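Local coordinates for trichothecene 15-O-acetyltransferase TRI3 (Fusarium sporotrichioides, PDB 3FOT), which acetylates the 15-hydroxyl group of trichothecene intermediates as part of the pathway that leads to T-2 toxin, at residues R60-A65 and P173-V178; H126-A131 and F160-V165; R444-E449 and L460-I465. One frame throughout, in Å; residues are numbered along the deposited sequence.

Contact 1 of 3, residues R60-A65 and P173-V178; sequences RNIAPA and PQDATV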
loop_
_atom_site.group_PDB
_atom_site.type_symbol
_atom_site.label_atom_id
_atom_site.label_comp_id
_atom_site.label_asym_id
_atom_site.label_seq_id
_atom_site.Cartn_x
_atom_site.Cartn_y
_atom_site.Cartn_z
ATOM N N ARG A 60 -17.083 -0.227 -14.570
ATOM C CA ARG A 60 -17.952 -0.132 -15.741
ATOM C C ARG A 60 -19.408 -0.249 -15.288
ATOM O O ARG A 60 -19.743 -1.102 -14.474
ATOM C CB ARG A 60 -17.621 -1.230 -16.744
ATOM C CG ARG A 60 -18.415 -1.114 -18.029
ATOM C CD ARG A 60 -17.879 -1.995 -19.172
ATOM N NE ARG A 60 -16.426 -1.890 -19.381
ATOM C CZ ARG A 60 -15.805 -0.959 -20.108
ATOM N NH1 ARG A 60 -16.482 -0.004 -20.736
ATOM N NH2 ARG A 60 -14.481 -0.991 -20.222
ATOM N N ASN A 61 -20.268 0.595 -15.842
ATOM C CA ASN A 61 -21.681 0.525 -15.580
ATOM C C ASN A 61 -22.279 -0.716 -16.254
ATOM O O ASN A 61 -22.418 -0.759 -17.488
ATOM C CB ASN A 61 -22.393 1.793 -16.062
ATOM C CG ASN A 61 -23.903 1.716 -15.849
ATOM O OD1 ASN A 61 -24.393 0.775 -15.219
ATOM N ND2 ASN A 61 -24.632 2.726 -16.322
ATOM N N ILE A 62 -22.577 -1.736 -15.459
ATOM C CA ILE A 62 -23.192 -2.956 -16.001
ATOM C C ILE A 62 -24.594 -3.165 -15.448
ATOM O O ILE A 62 -25.166 -4.257 -15.521
ATOM C CB ILE A 62 -22.330 -4.218 -15.780
ATOM C CG1 ILE A 62 -22.029 -4.445 -14.286
ATOM C CG2 ILE A 62 -21.065 -4.131 -16.620
ATOM C CD1 ILE A 62 -21.664 -5.905 -13.961
ATOM N N ALA A 63 -25.144 -2.097 -14.891
ATOM C CA ALA A 63 -26.409 -2.158 -14.205
ATOM C C ALA A 63 -27.587 -2.468 -15.148
ATOM O O ALA A 63 -27.484 -2.253 -16.373
ATOM C CB ALA A 63 -26.650 -0.848 -13.475
ATOM N N PRO A 64 -28.707 -2.945 -14.565
ATOM C CA PRO A 64 -29.941 -3.079 -15.341
ATOM C C PRO A 64 -30.247 -1.715 -15.947
ATOM O O PRO A 64 -29.937 -0.687 -15.336
ATOM C CB PRO A 64 -31.004 -3.421 -14.289
ATOM C CG PRO A 64 -30.270 -3.931 -13.084
ATOM C CD PRO A 64 -28.873 -3.314 -13.147
ATOM N N ALA A 65 -30.845 -1.694 -17.132
ATOM C CA ALA A 65 -31.126 -0.420 -17.813
ATOM C C ALA A 65 -31.954 0.549 -16.957
ATOM O O ALA A 65 -31.789 1.776 -17.042
ATOM C CB ALA A 65 -31.836 -0.691 -19.130
ATOM N N PRO A 173 -24.038 6.328 -19.151
ATOM C CA PRO A 173 -24.534 5.356 -20.110
ATOM C C PRO A 173 -24.217 3.908 -19.715
ATOM O O PRO A 173 -23.231 3.658 -19.006
ATOM C CB PRO A 173 -23.803 5.734 -21.391
ATOM C CG PRO A 173 -23.518 7.201 -21.254
ATOM C CD PRO A 173 -23.164 7.337 -19.781
ATOM N N GLN A 174 -25.032 2.974 -20.195
ATOM C CA GLN A 174 -24.729 1.554 -20.090
ATOM C C GLN A 174 -23.337 1.329 -20.656
ATOM O O GLN A 174 -23.011 1.888 -21.707
ATOM C CB GLN A 174 -25.733 0.733 -20.913
ATOM C CG GLN A 174 -26.973 0.353 -20.135
ATOM C CD GLN A 174 -26.610 -0.521 -18.947
ATOM O OE1 GLN A 174 -25.863 -1.497 -19.086
ATOM N NE2 GLN A 174 -27.092 -0.154 -17.776
ATOM N N ASP A 175 -22.528 0.555 -19.928
ATOM C CA ASP A 175 -21.137 0.212 -20.276
ATOM C C ASP A 175 -20.117 1.337 -20.296
ATOM O O ASP A 175 -18.974 1.124 -20.679
ATOM C CB ASP A 175 -21.079 -0.634 -21.547
ATOM C CG ASP A 175 -21.904 -1.886 -21.402
ATOM O OD1 ASP A 175 -21.660 -2.650 -20.428
ATOM O OD2 ASP A 175 -22.843 -2.068 -22.204
ATOM N N ALA A 176 -20.530 2.520 -19.842
ATOM C CA ALA A 176 -19.594 3.614 -19.639
ATOM C C ALA A 176 -18.747 3.330 -18.397
ATOM O O ALA A 176 -19.164 2.601 -17.497
ATOM C CB ALA A 176 -20.334 4.909 -19.460
ATOM N N THR A 177 -17.556 3.917 -18.394
ATOM C CA THR A 177 -16.587 3.788 -17.310
ATOM C C THR A 177 -16.859 4.861 -16.265
ATOM O O THR A 177 -17.151 6.015 -16.601
ATOM C CB THR A 177 -15.180 3.974 -17.925
ATOM O OG1 THR A 177 -14.908 2.815 -18.731
ATOM C CG2 THR A 177 -14.096 4.151 -16.880
ATOM N N VAL A 178 -16.794 4.479 -14.994
ATOM C CA VAL A 178 -16.698 5.441 -13.903
ATOM C C VAL A 178 -15.366 5.101 -13.224
ATOM O O VAL A 178 -15.137 3.941 -12.889
ATOM C CB VAL A 178 -17.824 5.295 -12.869
ATOM C CG1 VAL A 178 -17.578 6.231 -11.686
ATOM C CG2 VAL A 178 -19.197 5.617 -13.488
HETATM O O HOH W 1 -27.999 2.053 -16.265
#

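Contact 2 of 3, residues H126-A131 and F160-V165; sequences HVQPTA and FLLSDV. With SO4 (sulfate ion), chain J.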
loop_
_atom_site.group_PDB
_atom_site.type_symbol
_atom_site.label_atom_id
_atom_site.label_comp_id
_atom_site.label_asym_id
_atom_site.label_seq_id
_atom_site.Cartn_x
_atom_site.Cartn_y
_atom_site.Cartn_z
ATOM N N HIS A 126 -15.823 13.580 -3.865
ATOM C CA HIS A 126 -15.769 14.601 -4.911
ATOM C C HIS A 126 -16.097 13.999 -6.257
ATOM O O HIS A 126 -15.816 12.834 -6.501
ATOM C CB HIS A 126 -14.364 15.185 -4.936
ATOM C CG HIS A 126 -13.921 15.664 -3.592
ATOM N ND1 HIS A 126 -14.466 16.778 -2.997
ATOM C CD2 HIS A 126 -13.055 15.140 -2.696
ATOM C CE1 HIS A 126 -13.934 16.934 -1.796
ATOM N NE2 HIS A 126 -13.066 15.962 -1.595
ATOM N N VAL A 127 -16.672 14.799 -7.147
ATOM C CA VAL A 127 -16.963 14.297 -8.482
ATOM C C VAL A 127 -16.484 15.261 -9.569
ATOM O O VAL A 127 -16.373 16.493 -9.341
ATOM C CB VAL A 127 -18.477 14.024 -8.700
ATOM C CG1 VAL A 127 -19.044 13.143 -7.608
ATOM C CG2 VAL A 127 -19.257 15.335 -8.825
ATOM N N GLN A 128 -16.192 14.703 -10.737
ATOM C CA GLN A 128 -15.797 15.511 -11.891
ATOM C C GLN A 128 -16.312 14.867 -13.167
ATOM O O GLN A 128 -15.952 13.739 -13.461
ATOM C CB GLN A 128 -14.274 15.589 -12.037
ATOM C CG GLN A 128 -13.481 16.174 -10.900
ATOM C CD GLN A 128 -12.005 16.328 -11.257
ATOM O OE1 GLN A 128 -11.629 16.314 -12.437
ATOM N NE2 GLN A 128 -11.163 16.478 -10.235
ATOM N N PRO A 129 -17.152 15.590 -13.944
ATOM C CA PRO A 129 -17.412 15.138 -15.313
ATOM C C PRO A 129 -16.184 15.440 -16.150
ATOM O O PRO A 129 -15.855 16.612 -16.357
ATOM C CB PRO A 129 -18.611 15.986 -15.768
ATOM C CG PRO A 129 -19.004 16.832 -14.618
ATOM C CD PRO A 129 -17.881 16.816 -13.604
ATOM N N THR A 130 -15.502 14.391 -16.603
ATOM C CA THR A 130 -14.206 14.495 -17.249
ATOM C C THR A 130 -13.848 13.199 -17.973
ATOM O O THR A 130 -14.301 12.137 -17.586
ATOM C CB THR A 130 -13.067 14.813 -16.210
ATOM O OG1 THR A 130 -11.809 14.971 -16.892
ATOM C CG2 THR A 130 -12.954 13.688 -15.153
ATOM N N ALA A 131 -13.012 13.297 -19.002
ATOM C CA ALA A 131 -12.449 12.117 -19.651
ATOM C C ALA A 131 -11.155 11.606 -18.998
ATOM O O ALA A 131 -10.676 10.549 -19.367
ATOM C CB ALA A 131 -12.226 12.381 -21.160
ATOM N N PHE A 160 -12.533 10.435 -5.361
ATOM C CA PHE A 160 -12.890 11.241 -6.522
ATOM C C PHE A 160 -13.544 10.368 -7.571
ATOM O O PHE A 160 -12.938 9.407 -8.031
ATOM C CB PHE A 160 -11.645 11.888 -7.130
ATOM C CG PHE A 160 -10.918 12.784 -6.186
ATOM C CD1 PHE A 160 -11.190 14.147 -6.164
ATOM C CD2 PHE A 160 -9.925 12.265 -5.347
ATOM C CE1 PHE A 160 -10.525 14.984 -5.288
ATOM C CE2 PHE A 160 -9.241 13.092 -4.476
ATOM C CZ PHE A 160 -9.537 14.450 -4.435
ATOM N N LEU A 161 -14.784 10.694 -7.928
ATOM C CA LEU A 161 -15.557 9.900 -8.899
ATOM C C LEU A 161 -15.510 10.657 -10.211
ATOM O O LEU A 161 -15.824 11.849 -10.251
ATOM C CB LEU A 161 -17.021 9.742 -8.449
ATOM C CG LEU A 161 -17.308 9.368 -6.976
ATOM C CD1 LEU A 161 -18.805 9.436 -6.637
ATOM C CD2 LEU A 161 -16.719 8.031 -6.600
ATOM N N LEU A 162 -15.105 9.978 -11.265
ATOM C CA LEU A 162 -14.879 10.625 -12.547
ATOM C C LEU A 162 -15.637 9.842 -13.593
ATOM O O LEU A 162 -15.628 8.616 -13.579
ATOM C CB LEU A 162 -13.385 10.572 -12.882
ATOM C CG LEU A 162 -12.370 10.957 -11.788
ATOM C CD1 LEU A 162 -10.954 10.701 -12.288
ATOM C CD2 LEU A 162 -12.579 12.410 -11.365
ATOM N N SER A 163 -16.278 10.535 -14.522
ATOM C CA SER A 163 -16.896 9.840 -15.652
ATOM C C SER A 163 -16.979 10.824 -16.807
ATOM O O SER A 163 -17.210 12.011 -16.596
ATOM C CB SER A 163 -18.297 9.279 -15.321
ATOM O OG SER A 163 -18.744 8.362 -16.335
ATOM N N ASP A 164 -16.810 10.299 -18.021
ATOM C CA ASP A 164 -16.810 11.139 -19.223
ATOM C C ASP A 164 -18.243 11.437 -19.672
ATOM O O ASP A 164 -18.726 10.893 -20.669
ATOM C CB ASP A 164 -16.017 10.480 -20.343
ATOM C CG ASP A 164 -15.746 11.428 -21.499
ATOM O OD1 ASP A 164 -16.022 12.648 -21.380
ATOM O OD2 ASP A 164 -15.261 10.934 -22.529
ATOM N N VAL A 165 -18.902 12.308 -18.920
ATOM C CA VAL A 165 -20.263 12.744 -19.198
ATOM C C VAL A 165 -20.250 14.269 -19.156
ATOM O O VAL A 165 -19.275 14.848 -18.688
ATOM C CB VAL A 165 -21.285 12.155 -18.187
ATOM C CG1 VAL A 165 -21.433 10.647 -18.382
ATOM C CG2 VAL A 165 -20.903 12.499 -16.720
HETATM S S SO4 J . -17.142 18.310 -4.980
HETATM O O1 SO4 J . -17.658 17.277 -5.912
HETATM O O2 SO4 J . -17.831 19.578 -5.278
HETATM O O3 SO4 J . -17.348 17.961 -3.575
HETATM O O4 SO4 J . -15.700 18.518 -5.157
#

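Contact 3 of 3, residues R444-E449 and L460-I465; sequences RFIPHE and LSVESI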
loop_
_atom_site.group_PDB
_atom_site.type_symbol
_atom_site.label_atom_id
_atom_site.label_comp_id
_atom_site.label_asym_id
_atom_site.label_seq_id
_atom_site.Cartn_x
_atom_site.Cartn_y
_atom_site.Cartn_z
ATOM N N ARG A 444 -8.666 -10.712 -2.199
ATOM C CA ARG A 444 -8.690 -10.849 -0.758
ATOM C C ARG A 444 -9.472 -9.721 -0.115
ATOM O O ARG A 444 -10.046 -9.903 0.942
ATOM C CB ARG A 444 -7.261 -10.878 -0.184
ATOM C CG ARG A 444 -6.415 -12.047 -0.646
ATOM C CD ARG A 444 -5.093 -12.073 0.136
ATOM N NE ARG A 444 -4.210 -11.012 -0.342
ATOM C CZ ARG A 444 -3.188 -10.489 0.337
ATOM N NH1 ARG A 444 -2.908 -10.885 1.577
ATOM N NH2 ARG A 444 -2.476 -9.523 -0.227
ATOM N N PHE A 445 -9.488 -8.551 -0.755
ATOM C CA PHE A 445 -9.967 -7.335 -0.107
ATOM C C PHE A 445 -11.109 -6.601 -0.795
ATOM O O PHE A 445 -11.874 -5.917 -0.125
ATOM C CB PHE A 445 -8.801 -6.358 0.020
ATOM C CG PHE A 445 -7.556 -6.986 0.566
ATOM C CD1 PHE A 445 -7.587 -7.661 1.774
ATOM C CD2 PHE A 445 -6.364 -6.911 -0.145
ATOM C CE1 PHE A 445 -6.436 -8.253 2.293
ATOM C CE2 PHE A 445 -5.194 -7.507 0.365
ATOM C CZ PHE A 445 -5.248 -8.172 1.589
ATOM N N ILE A 446 -11.189 -6.705 -2.121
ATOM C CA ILE A 446 -12.109 -5.854 -2.917
ATOM C C ILE A 446 -12.966 -6.775 -3.776
ATOM O O ILE A 446 -12.441 -7.685 -4.406
ATOM C CB ILE A 446 -11.311 -4.858 -3.790
ATOM C CG1 ILE A 446 -10.526 -3.905 -2.875
ATOM C CG2 ILE A 446 -12.214 -4.081 -4.760
ATOM C CD1 ILE A 446 -9.464 -3.084 -3.598
ATOM N N PRO A 447 -14.288 -6.527 -3.823
ATOM C CA PRO A 447 -15.124 -7.406 -4.636
ATOM C C PRO A 447 -15.043 -7.150 -6.141
ATOM O O PRO A 447 -14.723 -6.046 -6.582
ATOM C CB PRO A 447 -16.541 -7.106 -4.139
ATOM C CG PRO A 447 -16.483 -5.681 -3.663
ATOM C CD PRO A 447 -15.065 -5.462 -3.153
ATOM N N HIS A 448 -15.363 -8.167 -6.938
ATOM C CA HIS A 448 -15.408 -7.967 -8.397
ATOM C C HIS A 448 -16.525 -7.028 -8.862
ATOM O O HIS A 448 -16.422 -6.417 -9.951
ATOM C CB HIS A 448 -15.613 -9.290 -9.106
ATOM C CG HIS A 448 -14.375 -10.115 -9.233
ATOM N ND1 HIS A 448 -14.397 -11.391 -9.763
ATOM C CD2 HIS A 448 -13.087 -9.868 -8.890
ATOM C CE1 HIS A 448 -13.165 -11.875 -9.782
ATOM N NE2 HIS A 448 -12.355 -10.980 -9.241
ATOM N N GLU A 449 -17.598 -6.939 -8.081
ATOM C CA GLU A 449 -18.718 -6.070 -8.445
ATOM C C GLU A 449 -19.265 -5.313 -7.257
ATOM O O GLU A 449 -19.160 -5.760 -6.093
ATOM C CB GLU A 449 -19.879 -6.859 -9.097
ATOM C CG GLU A 449 -19.530 -7.733 -10.289
ATOM C CD GLU A 449 -19.136 -9.156 -9.918
ATOM O OE1 GLU A 449 -19.359 -9.594 -8.766
ATOM O OE2 GLU A 449 -18.616 -9.854 -10.809
ATOM N N LEU A 460 -22.003 -2.086 -10.808
ATOM C CA LEU A 460 -20.715 -1.622 -11.356
ATOM C C LEU A 460 -19.708 -2.752 -11.316
ATOM O O LEU A 460 -19.557 -3.409 -10.298
ATOM C CB LEU A 460 -20.193 -0.393 -10.589
ATOM C CG LEU A 460 -21.027 0.878 -10.830
ATOM C CD1 LEU A 460 -20.844 1.848 -9.643
ATOM C CD2 LEU A 460 -20.615 1.547 -12.100
ATOM N N SER A 461 -19.051 -2.998 -12.441
ATOM C CA SER A 461 -18.014 -4.032 -12.499
ATOM C C SER A 461 -16.691 -3.387 -12.143
ATOM O O SER A 461 -16.368 -2.309 -12.680
ATOM C CB SER A 461 -17.903 -4.586 -13.918
ATOM O OG SER A 461 -16.956 -5.651 -13.906
ATOM N N VAL A 462 -15.945 -3.996 -11.226
ATOM C CA VAL A 462 -14.629 -3.444 -10.874
ATOM C C VAL A 462 -13.624 -4.064 -11.832
ATOM O O VAL A 462 -13.236 -5.230 -11.653
ATOM C CB VAL A 462 -14.233 -3.703 -9.390
ATOM C CG1 VAL A 462 -12.910 -3.010 -9.059
ATOM C CG2 VAL A 462 -15.337 -3.216 -8.419
ATOM N N GLU A 463 -13.215 -3.289 -12.834
ATOM C CA GLU A 463 -12.429 -3.840 -13.967
ATOM C C GLU A 463 -10.945 -3.886 -13.687
ATOM O O GLU A 463 -10.278 -4.879 -14.004
ATOM C CB GLU A 463 -12.678 -3.059 -15.252
ATOM C CG GLU A 463 -14.132 -3.128 -15.662
ATOM C CD GLU A 463 -14.331 -2.997 -17.144
ATOM O OE1 GLU A 463 -13.640 -2.173 -17.779
ATOM O OE2 GLU A 463 -15.194 -3.730 -17.665
ATOM N N SER A 464 -10.433 -2.806 -13.092
ATOM C CA SER A 464 -8.986 -2.713 -12.875
ATOM C C SER A 464 -8.708 -1.988 -11.573
ATOM O O SER A 464 -9.475 -1.109 -11.140
ATOM C CB SER A 464 -8.294 -2.002 -14.049
ATOM O OG SER A 464 -8.674 -0.649 -14.096
ATOM N N ILE A 465 -7.609 -2.385 -10.942
ATOM C CA ILE A 465 -7.183 -1.804 -9.686
ATOM C C ILE A 465 -5.703 -1.505 -9.811
ATOM O O ILE A 465 -4.909 -2.387 -10.141
ATOM C CB ILE A 465 -7.445 -2.734 -8.467
ATOM C CG1 ILE A 465 -8.935 -3.119 -8.368
ATOM C CG2 ILE A 465 -6.917 -2.093 -7.158
ATOM C CD1 ILE A 465 -9.255 -4.138 -7.255
#

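Contact 1 of 3, residues R60-A65 and P173-V178
Asn61 and the turn Pro173-Ala176 are joined first by backbone bonds. Asn61 N gives a nearly straight bond to Ala176 O (2.8 Å, 175° at the hydrogen), and Asp175 N returns one to Asn61 O at 2.8 Å. Next to these two bonds, Arg60 and Thr177 form a non-hydrogen-bonded antiparallel pair, with the CA-H of Arg60 directed at Ala176 O.

Three polar side chains, Arg60, Asn61 and Gln174, bind backbone atoms as well. Arg60 starts with CG anti to the backbone N (chi1 -175°) and bends at chi3, so that NH1 donates a hydrogen bond to Asp175 O (2.7 Å), which lies at the guanidinium edge, close to its plane. NE of the same group forms a salt bridge with Glu463 of strand 457-469. The Asn61 amide works in two directions: OD1 accepts from Ala63 N (3.0 Å) in an Asx turn, while ND2 makes a weak bond to Pro173 O. Gln174, bent at chi2, brings NE2 to Ala63 O in a short but poorly angled, weak bond (2.6 Å), and a water accepts from NE2.

Here a type II beta turn, Pro173-Ala176, leads into strand 177-184 against the end of strand 53-61, where these two middle strands of the six-stranded mixed sheet reach the surface.

Contact 2 of 3, residues H126-A131 and F160-V165
His126 and Phe160 stand beside each other on neighbouring parallel strands, pointing the same way. Both have CG anti to the carbonyl carbon (chi1 -53° in His126), which sets the two rings alongside. From the backbone outward, CB of His126 rests 3.6 Å from CD1 of Phe160. CG is near both CE1 of that ring and sulfate O4, and CD2 comes to 3.6 Å from Phe160 CE1. On the other branch, ND1 donates to sulfate O4 (3.0 Å) and to O3 in a longer bond, the sulfur lying in the plane of the imidazole at its edge; CE1 of His126 is 4.0 Å from sulfate O3. The two rings are tilted by 29° and slid apart, overlapping little. Val127 N adds a bond to O1 of the ion, which probably comes from the crystallisation liquor.

Strands 125-129 and 158-163 run side by side as parallel neighbours of the mixed sheet, 125-129 being its outermost strand, and helix 134-147 connects them in a beta-alpha-beta crossover. Leu161 N donates to His126 O (2.8 Å), and Leu161 O accepts from Gln128 N (2.9 Å). The bond from Ser163 N to Gln128 O is weak, but Thr130 N to Ser163 O is firm (2.9 Å).

On the face of His126 and Phe160, Leu162 CD2 lies 3.7 Å from Gln128 CB and follows that chain outward. Thr130 CG2 rests against Leu162 CB. Leu137 of helix 134-147 covers Gln128, Phe160 and Leu162. Gln128 OE1 accepts from Lys132 NZ. On the other face, Val127 CG1 meets Leu161 CD1, under Leu71 and Leu74 of helix 71-88.

Contact 3 of 3, residues R444-E449 and L460-I465
His448 O accepts a hydrogen bond from N of Val462 (2.8 Å, 165° at the hydrogen). One residue on, Glu449 and Ser461 form a non-hydrogen-bonded antiparallel pair, and CA of Glu449 lies 3.3 Å from Leu460 O in a CA-H...O contact. The isopropyl group of Val462 lies against the backbone of Pro447 and His448: CG2, anti to its carbonyl carbon, comes within 3.4 Å of Pro447 O, and CB lies almost as near to His448 O. Further along, Ile446 and Ile465 reach toward each other tip to tip, CD1 to CD1 at 3.8 Å, with CG2 of Ile446 also against that methyl group of Ile465.

The backbone pairing marks the start of a beta hairpin in which strand 449-452, the outermost of its sheet, turns into strand 457-469, which runs back antiparallel beside it; Leu460 continues the pairing through backbone bonding with Ile450. The approach to it, Arg444-His448, has no regular strand.

In the next shell, Trp483 of strand 477-483 touches Ile446 and Ile465 and meets the His448 ring edge-to-face, while Glu443 accepts from His448 NE2 and so fixes the turn of that ring. Val462 O accepts from both Trp483 NE1 and Arg484 NE, and Phe202 of helix 191-205 packs on the Val462 side chain. On the far side of strand 457-469, Glu463 and Ser464 together face Ser58 in a classic beta bulge.

Overall arrangement
All three contacts belong to one six-stranded mixed sheet, ordered 125-129, 158-163, 177-184, 53-61, 457-469 and 449-452. Contact 2 joins the first two strands, contact 1 the middle pair and contact 3 the last two; the sheet thus combines a crossover, a short hairpin and long-range pairings that bring 53-61 beside 177-184 and 457-469. Contact 1 lies about 14 Å, centre to centre, from each of the others. Ser163 OG bonds to Thr177 O toward contact 2, and Arg60 O to Ser461 N toward contact 3. Contacts 2 and 3 stand about 19 Å apart between centres and do not touch. Along the chain, contact 2 falls between the two segments of contact 1, and contact 3 follows both. All lie away from the substrate-binding His414.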